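Local coordinates for protein second substrate binding domain of putative amino acid ABC transporter (Streptococcus pneumoniae, PDB 4OEN) that probably binds an amino acid outside the cell and hands it to an ABC transporter for import, as its second substrate-binding domain, at residues A[6-11]-A[45-50]; A[49-54]-A[66-71]; A[90-95]-A[161-166]; A[95-100]-A[172-177]. All coordinates share one frame; numbering follows the deposited sequence. Where two conformers were deposited one is given.

Contact 1: residues A[6-11]-A[45-50]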
loop_
_atom_site.group_PDB
_atom_site.type_symbol
_atom_site.label_atom_id
_atom_site.label_comp_id
_atom_site.label_asym_id
_atom_site.label_seq_id
_atom_site.Cartn_x
_atom_site.Cartn_y
_atom_site.Cartn_z
ATOM N N ILE A 6 -4.758 -11.896 -18.750
ATOM C CA ILE A 6 -5.347 -10.588 -18.511
ATOM C C ILE A 6 -5.237 -10.236 -17.041
ATOM O O ILE A 6 -5.701 -10.986 -16.188
ATOM C CB ILE A 6 -6.818 -10.549 -18.954
ATOM C CG1 ILE A 6 -6.919 -10.840 -20.451
ATOM C CG2 ILE A 6 -7.437 -9.202 -18.638
ATOM C CD1 ILE A 6 -8.333 -10.840 -20.968
ATOM N N ILE A 7 -4.605 -9.101 -16.748
ATOM C CA ILE A 7 -4.392 -8.668 -15.373
ATOM C C ILE A 7 -5.180 -7.405 -15.115
ATOM O O ILE A 7 -4.962 -6.397 -15.762
ATOM C CB ILE A 7 -2.903 -8.383 -15.059
ATOM C CG1 ILE A 7 -2.027 -9.569 -15.477
ATOM C CG2 ILE A 7 -2.730 -8.050 -13.570
ATOM C CD1 ILE A 7 -2.379 -10.866 -14.773
ATOM N N ALA A 8 -6.106 -7.470 -14.171
ATOM C CA ALA A 8 -6.961 -6.332 -13.889
ATOM C C ALA A 8 -6.490 -5.598 -12.642
ATOM O O ALA A 8 -5.993 -6.216 -11.695
ATOM C CB ALA A 8 -8.401 -6.795 -13.736
ATOM N N SER A 9 -6.646 -4.277 -12.644
ATOM C CA SER A 9 -6.161 -3.471 -11.545
ATOM C C SER A 9 -7.065 -2.277 -11.264
ATOM O O SER A 9 -8.080 -2.058 -11.937
ATOM C CB SER A 9 -4.728 -3.000 -11.852
ATOM O OG SER A 9 -4.147 -2.376 -10.727
ATOM N N ASP A 10 -6.709 -1.526 -10.227
ATOM C CA ASP A 10 -7.369 -0.264 -9.924
ATOM C C ASP A 10 -6.851 0.835 -10.843
ATOM O O ASP A 10 -5.921 0.630 -11.623
ATOM C CB ASP A 10 -7.125 0.081 -8.449
ATOM C CG ASP A 10 -8.124 1.065 -7.880
ATOM O OD1 ASP A 10 -9.107 1.448 -8.556
ATOM O OD2 ASP A 10 -7.943 1.427 -6.705
ATOM N N SER A 11 -7.454 2.008 -10.756
ATOM C CA SER A 11 -7.033 3.129 -11.574
ATOM C C SER A 11 -6.395 4.241 -10.741
ATOM O O SER A 11 -5.657 5.073 -11.270
ATOM C CB SER A 11 -8.227 3.672 -12.368
ATOM O OG SER A 11 -9.251 4.123 -11.501
ATOM N N GLU A 45 -1.892 -8.587 -20.650
ATOM C CA GLU A 45 -2.615 -7.379 -20.998
ATOM C C GLU A 45 -3.110 -6.820 -19.676
ATOM O O GLU A 45 -3.742 -7.531 -18.910
ATOM C CB GLU A 45 -3.784 -7.648 -21.929
ATOM C CG GLU A 45 -4.627 -6.405 -22.181
ATOM C CD GLU A 45 -6.019 -6.730 -22.690
ATOM O OE1 GLU A 45 -6.384 -7.927 -22.711
ATOM O OE2 GLU A 45 -6.749 -5.787 -23.069
ATOM N N ILE A 46 -2.823 -5.554 -19.412
ATOM C CA ILE A 46 -3.243 -4.935 -18.165
ATOM C C ILE A 46 -4.477 -4.077 -18.433
ATOM O O ILE A 46 -4.535 -3.345 -19.413
ATOM C CB ILE A 46 -2.130 -4.067 -17.549
ATOM C CG1 ILE A 46 -0.924 -4.937 -17.194
ATOM C CG2 ILE A 46 -2.631 -3.347 -16.337
ATOM C CD1 ILE A 46 0.295 -4.142 -16.702
ATOM N N THR A 47 -5.461 -4.206 -17.556
ATOM C CA THR A 47 -6.631 -3.338 -17.607
ATOM C C THR A 47 -6.752 -2.631 -16.263
ATOM O O THR A 47 -6.285 -3.138 -15.247
ATOM C CB THR A 47 -7.908 -4.120 -17.913
ATOM O OG1 THR A 47 -8.176 -5.058 -16.868
ATOM C CG2 THR A 47 -7.772 -4.857 -19.234
ATOM N N ASN A 48 -7.383 -1.457 -16.258
ATOM C CA ASN A 48 -7.530 -0.705 -15.018
ATOM C C ASN A 48 -8.970 -0.260 -14.802
ATOM O O ASN A 48 -9.257 0.936 -14.788
ATOM C CB ASN A 48 -6.588 0.512 -15.037
ATOM C CG ASN A 48 -5.130 0.115 -15.192
ATOM O OD1 ASN A 48 -4.648 -0.097 -16.307
ATOM N ND2 ASN A 48 -4.423 0.009 -14.067
ATOM N N PRO A 49 -9.884 -1.231 -14.644
ATOM C CA PRO A 49 -11.320 -0.938 -14.547
ATOM C C PRO A 49 -11.747 -0.472 -13.159
ATOM O O PRO A 49 -12.906 -0.111 -12.975
ATOM C CB PRO A 49 -11.962 -2.283 -14.887
ATOM C CG PRO A 49 -10.994 -3.286 -14.350
ATOM C CD PRO A 49 -9.621 -2.682 -14.601
ATOM N N GLY A 50 -10.818 -0.466 -12.207
ATOM C CA GLY A 50 -11.150 -0.149 -10.833
ATOM C C GLY A 50 -11.111 -1.417 -10.001
ATOM O O GLY A 50 -11.283 -2.507 -10.533
#
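Strands 6-8 and 45-47 run side by side in parallel, pairing Ile6 with Glu45, Ile7 with Ile46 and Ala8 with Thr47. The backbone grip is firm along the strands, where Ile7 N gives a nearly straight bond to Glu45 O (2.8 Å) and Ile7 O accepts Thr47 N at 2.9 Å, and slackens at their end, where Ser9 N makes only a weak bond to Thr47 O. On the packed face, Ile7 turns to Ile67 while Ile46 lies on helix 28-40 through Met30, Ile33 and Lys34. The other face is looser. Here the extended chain of Glu45 lies alongside Ile6, pointing the same way, and brings only OE1 near Ile6 CG1 (3.7 Å); beyond them Thr47 OG1 rests on Ala8 CB. Past the strands polar bonds take over. Asn48 turns its CG beside its own backbone N (chi1 -59°), and from there ND2 donates to Asp10 O at 2.9 Å, the acceptor lying in the amide plane. Ser9 O is met by Gly50 N at 3.2 Å, in the carbonyl plane, and by Pro49 CD. Gly50 is the N-cap of helix 51-60, and Asp10 OD1 sits 3.5 Å from its CA. Two parallel neighbours joined through helix 28-40 form a beta-alpha-beta crossover; the loop after the first strand brings Asp10 close to a bound acetate, probably from the crystallisation liquor, consistent with the ligand cleft of a type II periplasmic binding protein.

Contact 2: residues A[49-54]-A[66-71]. With ACT (acetate ion), chain H.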
loop_
_atom_site.group_PDB
_atom_site.type_symbol
_atom_site.label_atom_id
_atom_site.label_comp_id
_atom_site.label_asym_id
_atom_site.label_seq_id
_atom_site.Cartn_x
_atom_site.Cartn_y
_atom_site.Cartn_z
ATOM N N PRO A 49 -9.884 -1.231 -14.644
ATOM C CA PRO A 49 -11.320 -0.938 -14.547
ATOM C C PRO A 49 -11.747 -0.472 -13.159
ATOM O O PRO A 49 -12.906 -0.111 -12.975
ATOM C CB PRO A 49 -11.962 -2.283 -14.887
ATOM C CG PRO A 49 -10.994 -3.286 -14.350
ATOM C CD PRO A 49 -9.621 -2.682 -14.601
ATOM N N GLY A 50 -10.818 -0.466 -12.207
ATOM C CA GLY A 50 -11.150 -0.149 -10.833
ATOM C C GLY A 50 -11.111 -1.417 -10.001
ATOM O O GLY A 50 -11.283 -2.507 -10.533
ATOM N N PHE A 51 -10.922 -1.263 -8.694
ATOM C CA PHE A 51 -10.688 -2.398 -7.800
ATOM C C PHE A 51 -11.868 -3.360 -7.769
ATOM O O PHE A 51 -11.699 -4.554 -7.976
ATOM C CB PHE A 51 -10.384 -1.897 -6.389
ATOM C CG PHE A 51 -10.003 -2.993 -5.422
ATOM C CD1 PHE A 51 -8.834 -3.710 -5.585
ATOM C CD2 PHE A 51 -10.810 -3.288 -4.345
ATOM C CE1 PHE A 51 -8.488 -4.718 -4.683
ATOM C CE2 PHE A 51 -10.472 -4.287 -3.447
ATOM C CZ PHE A 51 -9.311 -5.002 -3.612
ATOM N N ASP A 52 -13.058 -2.839 -7.502
ATOM C CA ASP A 52 -14.252 -3.681 -7.458
ATOM C C ASP A 52 -14.537 -4.358 -8.794
ATOM O O ASP A 52 -14.909 -5.531 -8.830
ATOM C CB ASP A 52 -15.456 -2.863 -7.022
ATOM C CG ASP A 52 -15.407 -2.509 -5.552
ATOM O OD1 ASP A 52 -14.572 -3.098 -4.828
ATOM O OD2 ASP A 52 -16.213 -1.660 -5.117
ATOM N N ALA A 53 -14.350 -3.623 -9.888
ATOM C CA ALA A 53 -14.580 -4.167 -11.226
ATOM C C ALA A 53 -13.534 -5.233 -11.564
ATOM O O ALA A 53 -13.846 -6.220 -12.238
ATOM C CB ALA A 53 -14.566 -3.061 -12.261
ATOM N N ALA A 54 -12.309 -5.022 -11.093
ATOM C CA ALA A 54 -11.225 -6.001 -11.239
ATOM C C ALA A 54 -11.549 -7.300 -10.493
ATOM O O ALA A 54 -11.343 -8.402 -11.009
ATOM C CB ALA A 54 -9.908 -5.416 -10.744
ATOM N N ILE A 66 -5.509 -10.338 -10.493
ATOM C CA ILE A 66 -5.647 -8.963 -10.022
ATOM C C ILE A 66 -4.427 -8.534 -9.216
ATOM O O ILE A 66 -3.904 -9.293 -8.401
ATOM C CB ILE A 66 -6.938 -8.780 -9.186
ATOM C CG1 ILE A 66 -7.023 -7.358 -8.629
ATOM C CG2 ILE A 66 -7.037 -9.810 -8.059
ATOM C CD1 ILE A 66 -8.343 -7.056 -7.917
ATOM N N ILE A 67 -3.944 -7.328 -9.500
ATOM C CA ILE A 67 -2.889 -6.729 -8.685
ATOM C C ILE A 67 -3.305 -5.280 -8.502
ATOM O O ILE A 67 -3.581 -4.581 -9.476
ATOM C CB ILE A 67 -1.474 -6.886 -9.329
ATOM C CG1 ILE A 67 -0.390 -6.595 -8.285
ATOM C CG2 ILE A 67 -1.314 -6.066 -10.640
ATOM C CD1 ILE A 67 1.055 -6.803 -8.820
ATOM N N ALA A 68 -3.431 -4.849 -7.251
ATOM C CA ALA A 68 -3.985 -3.523 -6.966
ATOM C C ALA A 68 -3.814 -3.153 -5.505
ATOM O O ALA A 68 -4.782 -2.775 -4.847
ATOM C CB ALA A 68 -5.488 -3.464 -7.352
ATOM N N GLY A 69 -2.591 -3.281 -4.985
ATOM C CA GLY A 69 -2.349 -3.046 -3.571
ATOM C C GLY A 69 -3.326 -3.819 -2.707
ATOM O O GLY A 69 -3.801 -3.321 -1.683
ATOM N N MET A 70 -3.608 -5.047 -3.131
ATOM C CA MET A 70 -4.690 -5.853 -2.563
ATOM C C MET A 70 -4.295 -6.542 -1.271
ATOM O O MET A 70 -3.338 -7.318 -1.238
ATOM C CB MET A 70 -5.133 -6.894 -3.584
ATOM C CG MET A 70 -6.250 -7.797 -3.100
ATOM S SD MET A 70 -6.800 -8.845 -4.473
ATOM C CE MET A 70 -8.145 -9.744 -3.699
ATOM N N SER A 71 -5.047 -6.267 -0.211
ATOM C CA SER A 71 -4.764 -6.821 1.100
ATOM C C SER A 71 -5.154 -8.288 1.161
ATOM O O SER A 71 -6.245 -8.669 0.720
ATOM C CB SER A 71 -5.526 -6.053 2.188
ATOM O OG SER A 71 -5.144 -4.694 2.221
HETATM C C ACT H . -7.775 -3.147 0.101
HETATM O O ACT H . -9.022 -3.040 0.127
HETATM O OXT ACT H . -7.332 -4.166 -0.461
HETATM C CH3 ACT H . -6.873 -2.117 0.712
#
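Ala54 and Phe51, in the first turn of helix 51-60, pack on the chain that leaves strand 65-66. The helix links strands 44-47 and 65-66 in a beta-alpha-beta crossover of the type II periplasmic binding protein fold, with strand 5-8 lying between the two in the sheet. At the start of the second segment Ile66 points at the helix. Its CG1 stands anti to the backbone N (chi1 177°) and the chain stays extended, which carries CD1 to 3.6 Å from Ala54 CB and 4.0 Å from Phe51 CE1. The side chains of Phe51 and Ile66 cross at about a right angle, and the methyl end lies between the ring and Ala54. Ile67 turns the other way, toward Phe187 and Tyr86. Next, Ala68 presents CB to the rim of the ring, near its plane, 3.8 Å from Phe51 CD1. Gly69 takes a positive phi as the chain bends, and its N is held by Asp29. Met70 follows at the ring edge, its CG 4.1 Å from Phe51 CE1; the extended side chain passes the ring at about a right angle and runs on toward Phe80 and Phe82. With Ala68 and Met70 at its edge and Ile66 CD1 close to CD1 and CE1, the ring is held on that side, while its CZ lies near an acetate, probably from the crystallisation liquor. Arg76 also binds this ion, an arrangement consistent with the carboxylate site of an amino acid ligand. Finally Ser71 N donates an almost straight bond, at 3.1 Å, to OXT of the acetate.

Contact 3: residues A[90-95]-A[161-166]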
loop_
_atom_site.group_PDB
_atom_site.type_symbol
_atom_site.label_atom_id
_atom_site.label_comp_id
_atom_site.label_asym_id
_atom_site.label_seq_id
_atom_site.Cartn_x
_atom_site.Cartn_y
_atom_site.Cartn_z
ATOM N N ASN A 90 2.152 -1.308 6.638
ATOM C CA ASN A 90 2.234 -0.831 8.009
ATOM C C ASN A 90 1.421 0.425 8.198
ATOM O O ASN A 90 1.166 1.150 7.242
ATOM C CB ASN A 90 3.679 -0.503 8.408
ATOM C CG ASN A 90 4.615 -1.688 8.313
ATOM O OD1 ASN A 90 4.312 -2.777 8.775
ATOM N ND2 ASN A 90 5.782 -1.463 7.731
ATOM N N THR A 91 1.027 0.676 9.449
ATOM C CA THR A 91 0.617 2.006 9.877
ATOM C C THR A 91 1.855 2.650 10.509
ATOM O O THR A 91 2.661 1.961 11.117
ATOM C CB THR A 91 -0.566 1.958 10.880
ATOM O OG1 THR A 91 -0.855 3.285 11.310
ATOM C CG2 THR A 91 -0.228 1.128 12.082
ATOM N N ILE A 92 2.015 3.956 10.336
ATOM C CA ILE A 92 3.241 4.617 10.787
ATOM C C ILE A 92 2.952 6.052 11.187
ATOM O O ILE A 92 2.036 6.690 10.669
ATOM C CB ILE A 92 4.329 4.548 9.671
ATOM C CG1 ILE A 92 5.725 4.810 10.223
ATOM C CG2 ILE A 92 4.015 5.487 8.517
ATOM C CD1 ILE A 92 6.815 4.461 9.212
ATOM N N LEU A 93 3.718 6.547 12.150
ATOM C CA LEU A 93 3.592 7.932 12.580
ATOM C C LEU A 93 4.273 8.894 11.598
ATOM O O LEU A 93 5.379 8.628 11.115
ATOM C CB LEU A 93 4.210 8.114 13.978
ATOM C CG LEU A 93 3.791 9.401 14.694
ATOM C CD1 LEU A 93 2.420 9.239 15.344
ATOM C CD2 LEU A 93 4.851 9.823 15.720
ATOM N N GLY A 94 3.631 10.026 11.332
ATOM C CA GLY A 94 4.227 11.077 10.508
ATOM C C GLY A 94 4.303 12.378 11.285
ATOM O O GLY A 94 3.364 12.709 12.006
ATOM N N VAL A 95 5.426 13.091 11.177
ATOM C CA VAL A 95 5.574 14.426 11.760
ATOM C C VAL A 95 6.302 15.367 10.796
ATOM O O VAL A 95 6.924 14.923 9.826
ATOM C CB VAL A 95 6.347 14.385 13.114
ATOM C CG1 VAL A 95 5.583 13.582 14.155
ATOM C CG2 VAL A 95 7.766 13.825 12.923
ATOM N N PRO A 161 2.810 3.165 3.049
ATOM C CA PRO A 161 3.168 3.450 1.649
ATOM C C PRO A 161 2.672 4.812 1.162
ATOM O O PRO A 161 3.287 5.423 0.293
ATOM C CB PRO A 161 2.496 2.307 0.876
ATOM C CG PRO A 161 1.457 1.751 1.798
ATOM C CD PRO A 161 1.988 1.950 3.178
ATOM N N VAL A 162 1.578 5.294 1.742
ATOM C CA VAL A 162 1.046 6.602 1.364
ATOM C C VAL A 162 1.955 7.707 1.868
ATOM O O VAL A 162 2.331 8.625 1.122
ATOM C CB VAL A 162 -0.389 6.799 1.914
ATOM C CG1 VAL A 162 -0.841 8.238 1.742
ATOM C CG2 VAL A 162 -1.348 5.853 1.214
ATOM N N LEU A 163 2.335 7.601 3.133
ATOM C CA LEU A 163 3.232 8.578 3.727
ATOM C C LEU A 163 4.602 8.555 3.057
ATOM O O LEU A 163 5.137 9.613 2.729
ATOM C CB LEU A 163 3.380 8.335 5.223
ATOM C CG LEU A 163 2.702 9.356 6.133
ATOM C CD1 LEU A 163 2.809 8.909 7.588
ATOM C CD2 LEU A 163 3.332 10.732 5.922
ATOM N N LYS A 164 5.179 7.371 2.840
ATOM C CA LYS A 164 6.502 7.284 2.220
ATOM C C LYS A 164 6.483 7.788 0.776
ATOM O O LYS A 164 7.445 8.384 0.305
ATOM C CB LYS A 164 7.027 5.843 2.253
ATOM C CG LYS A 164 7.440 5.338 3.632
ATOM C CD LYS A 164 8.876 5.693 3.966
ATOM C CE LYS A 164 9.336 4.988 5.235
ATOM N NZ LYS A 164 9.431 3.509 5.077
ATOM N N TYR A 165 5.387 7.535 0.062
ATOM C CA TYR A 165 5.287 8.022 -1.312
ATOM C C TYR A 165 5.285 9.542 -1.315
ATOM O O TYR A 165 5.971 10.175 -2.108
ATOM C CB TYR A 165 4.021 7.484 -2.005
ATOM C CG TYR A 165 3.802 8.035 -3.391
ATOM C CD1 TYR A 165 4.734 7.835 -4.383
ATOM C CD2 TYR A 165 2.644 8.750 -3.707
ATOM C CE1 TYR A 165 4.555 8.332 -5.658
ATOM C CE2 TYR A 165 2.446 9.257 -4.983
ATOM C CZ TYR A 165 3.408 9.042 -5.958
ATOM O OH TYR A 165 3.252 9.534 -7.236
ATOM N N SER A 166 4.521 10.120 -0.395
ATOM C CA SER A 166 4.436 11.572 -0.300
ATOM C C SER A 166 5.790 12.179 0.056
ATOM O O SER A 166 6.185 13.201 -0.512
ATOM C CB SER A 166 3.371 11.986 0.725
ATOM O OG SER A 166 3.718 11.585 2.037
#
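Within the second lobe of the binding-protein fold, helix 160-168 lies across one face of the sheet, where its Leu163 meets Ile92 and Gly94 of strand 87-96. The segments of helix and strand run at 49° to each other, with 8.8 Å between their axes, and no hydrogen bond joins them: the contact is apolar. A single methyl group carries most of it. Leu163 CD1 touches Ile92 CG2 at 3.7 Å, the two side chains meeting at a slant, and passes over the backbone just beyond, 3.9 Å from Ile92 O. It then reaches 3.9 Å from Gly94 CA. Gly94 has no side chain on that face, which lets the leucine come down so close to the strand. The first torsion of Leu163, chi1 -108°, is away from the usual staggered positions, perhaps an adjustment to the close fit against the strand. In Ile92, CG1 is anti to the backbone N (chi1 -162°), leaving CG2 to meet the leucine while the longer branch reaches toward Thr175. At the other end of the contact Pro161 CD is 4.2 Å from Asn90 O, a light touch. The amide of Asn90 has its strong partner elsewhere, ND2 donating to Glu160 OE1 at the start of the helix. Strand 87-96 pairs with strand 155-159, which leads straight into this helix, while Leu163 also packs on Leu173 of strand 173-174 and, farther round the helix, Tyr165 meets Phe18 and Pro15.

Contact 4: residues A[95-100]-A[172-177]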
loop_
_atom_site.group_PDB
_atom_site.type_symbol
_atom_site.label_atom_id
_atom_site.label_comp_id
_atom_site.label_asym_id
_atom_site.label_seq_id
_atom_site.Cartn_x
_atom_site.Cartn_y
_atom_site.Cartn_z
ATOM N N VAL A 95 5.426 13.091 11.177
ATOM C CA VAL A 95 5.574 14.426 11.760
ATOM C C VAL A 95 6.302 15.367 10.796
ATOM O O VAL A 95 6.924 14.923 9.826
ATOM C CB VAL A 95 6.347 14.385 13.114
ATOM C CG1 VAL A 95 5.583 13.582 14.155
ATOM C CG2 VAL A 95 7.766 13.825 12.923
ATOM N N LYS A 96 6.218 16.673 11.042
ATOM C CA LYS A 96 7.016 17.623 10.274
ATOM C C LYS A 96 8.506 17.414 10.511
ATOM O O LYS A 96 8.917 16.905 11.558
ATOM C CB LYS A 96 6.625 19.056 10.616
ATOM C CG LYS A 96 5.154 19.334 10.361
ATOM C CD LYS A 96 4.809 20.786 10.665
ATOM C CE LYS A 96 5.478 21.736 9.689
ATOM N NZ LYS A 96 5.137 23.155 9.991
ATOM N N GLU A 97 9.293 17.843 9.558
ATOM C CA GLU A 97 10.716 17.710 9.633
ATOM C C GLU A 97 11.306 18.220 10.912
ATOM O O GLU A 97 12.234 17.689 11.412
ATOM C CB GLU A 97 11.321 18.505 8.499
ATOM C CG GLU A 97 11.001 17.860 7.191
ATOM C CD GLU A 97 12.036 16.848 6.814
ATOM O OE1 GLU A 97 12.683 16.313 7.694
ATOM O OE2 GLU A 97 12.217 16.620 5.621
ATOM N N SER A 98 10.707 19.296 11.383
ATOM C CA SER A 98 11.168 20.043 12.535
ATOM C C SER A 98 10.839 19.390 13.879
ATOM O O SER A 98 11.346 19.815 14.919
ATOM C CB SER A 98 10.551 21.444 12.496
ATOM O OG SER A 98 9.137 21.344 12.315
ATOM N N SER A 99 9.996 18.365 13.861
ATOM C CA SER A 99 9.472 17.806 15.101
ATOM C C SER A 99 10.525 17.101 15.950
ATOM O O SER A 99 11.383 16.411 15.427
ATOM C CB SER A 99 8.347 16.822 14.803
ATOM O OG SER A 99 7.919 16.179 15.992
ATOM N N ASN A 100 10.376 17.248 17.264
ATOM C CA ASN A 100 11.192 16.585 18.280
ATOM C C ASN A 100 10.817 15.114 18.519
ATOM O O ASN A 100 11.607 14.332 19.063
ATOM C CB ASN A 100 11.061 17.359 19.597
ATOM C CG ASN A 100 12.182 17.075 20.560
ATOM O OD1 ASN A 100 13.216 16.523 20.185
ATOM N ND2 ASN A 100 11.987 17.455 21.819
ATOM N N LYS A 172 7.835 17.508 3.111
ATOM C CA LYS A 172 8.814 17.648 4.173
ATOM C C LYS A 172 8.294 17.055 5.472
ATOM O O LYS A 172 8.144 17.757 6.470
ATOM C CB LYS A 172 9.188 19.124 4.357
ATOM C CG LYS A 172 9.751 19.758 3.099
ATOM C CD LYS A 172 11.069 19.118 2.685
ATOM C CE LYS A 172 12.226 19.609 3.549
ATOM N NZ LYS A 172 13.552 19.161 3.022
ATOM N N LEU A 173 8.017 15.757 5.440
ATOM C CA LEU A 173 7.574 15.030 6.619
ATOM C C LEU A 173 8.603 13.966 6.932
ATOM O O LEU A 173 9.460 13.670 6.099
ATOM C CB LEU A 173 6.195 14.385 6.397
ATOM C CG LEU A 173 5.104 15.387 6.029
ATOM C CD1 LEU A 173 3.811 14.668 5.663
ATOM C CD2 LEU A 173 4.877 16.332 7.177
ATOM N N LYS A 174 8.526 13.393 8.126
ATOM C CA LYS A 174 9.444 12.322 8.487
ATOM C C LYS A 174 8.729 11.257 9.305
ATOM O O LYS A 174 7.627 11.485 9.822
ATOM C CB LYS A 174 10.652 12.888 9.238
ATOM C CG LYS A 174 10.299 13.544 10.545
ATOM C CD LYS A 174 11.566 14.093 11.189
ATOM C CE LYS A 174 11.287 14.693 12.554
ATOM N NZ LYS A 174 12.567 15.210 13.145
ATOM N N THR A 175 9.349 10.088 9.387
ATOM C CA THR A 175 8.788 8.932 10.067
ATOM C C THR A 175 9.812 8.435 11.079
ATOM O O THR A 175 10.643 7.573 10.775
ATOM C CB THR A 175 8.421 7.819 9.078
ATOM O OG1 THR A 175 9.549 7.551 8.237
ATOM C CG2 THR A 175 7.244 8.252 8.196
ATOM N N PRO A 176 9.770 8.999 12.291
ATOM C CA PRO A 176 10.811 8.733 13.290
ATOM C C PRO A 176 10.678 7.385 14.012
ATOM O O PRO A 176 11.621 6.988 14.732
ATOM C CB PRO A 176 10.636 9.889 14.270
ATOM C CG PRO A 176 9.181 10.230 14.185
ATOM C CD PRO A 176 8.815 10.027 12.742
ATOM N N ILE A 177 9.539 6.712 13.837
ATOM C CA ILE A 177 9.280 5.427 14.491
ATOM C C ILE A 177 8.912 4.349 13.479
ATOM O O ILE A 177 8.072 4.583 12.601
ATOM C CB ILE A 177 8.141 5.549 15.520
ATOM C CG1 ILE A 177 8.386 6.733 16.462
ATOM C CG2 ILE A 177 7.991 4.249 16.312
ATOM C CD1 ILE A 177 7.114 7.187 17.190
HETATM O O HOH W 1 11.522 14.417 4.653
#
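Lys174 and Val95 rise from the same face of the sheet, their side chains lying askew to each other with Val95 CG2 tight against Lys174 CG at 3.5 Å. In Lys174 CG lies between the backbone N and the carbonyl carbon (chi1 63°), and the chain beyond is fully extended, a straight arm that carries the ammonium group up to the turn after strand 87-96. There NZ donates twice: to Ser99 O at 2.8 Å, in the carbonyl plane, and to Glu97 O at 3.0 Å, from well above the plane of that carbonyl. Pro176 touches the same valine methyl, its CD 3.9 Å from Val95 CG2. Below these side chains the backbones form a short antiparallel pair at the edge of the main sheet, the hydrogen-bonded partners Val95 and Lys174 exchanging N-H and C=O in both directions. Lys96 and Leu173 make the adjoining non-hydrogen-bonded pair, and Lys96 begins a type I beta turn that ends at Ser99. Their side chains diverge: Leu173 goes to helices 141-150 and 160-168, though its CD2 still reaches 4.0 Å from Lys96 CA. On the exposed side Glu97, bent at chi2, leans toward the doubly bent Lys172 in a long salt bridge, OE2 to NZ 3.9 Å. A water lies between Glu97 OE2 and Leu173 O, and Glu97 N donates to Lys172 O at 3.3 Å.

From the N terminus, contact 1 closes the first loop, which holds helix 28-40, by laying strand 44-47 beside strand 5-8. Contact 2 begins on its last residues, Pro49 and Gly50, and closes the next, shorter loop around the rest of helix 51-60; the two also touch through Ser9 OG and Ile67 O. Both belong to the first lobe. Strand 87-96 then leads to the other side of the chain's centre, where contacts 3 and 4 close long loops and share Val95. Their segments alternate along the chain, so they cross, tying that strand first to helix 160-168 and then to the following strand 173-174. About 25 Å separates the centres of contacts 1 and 3.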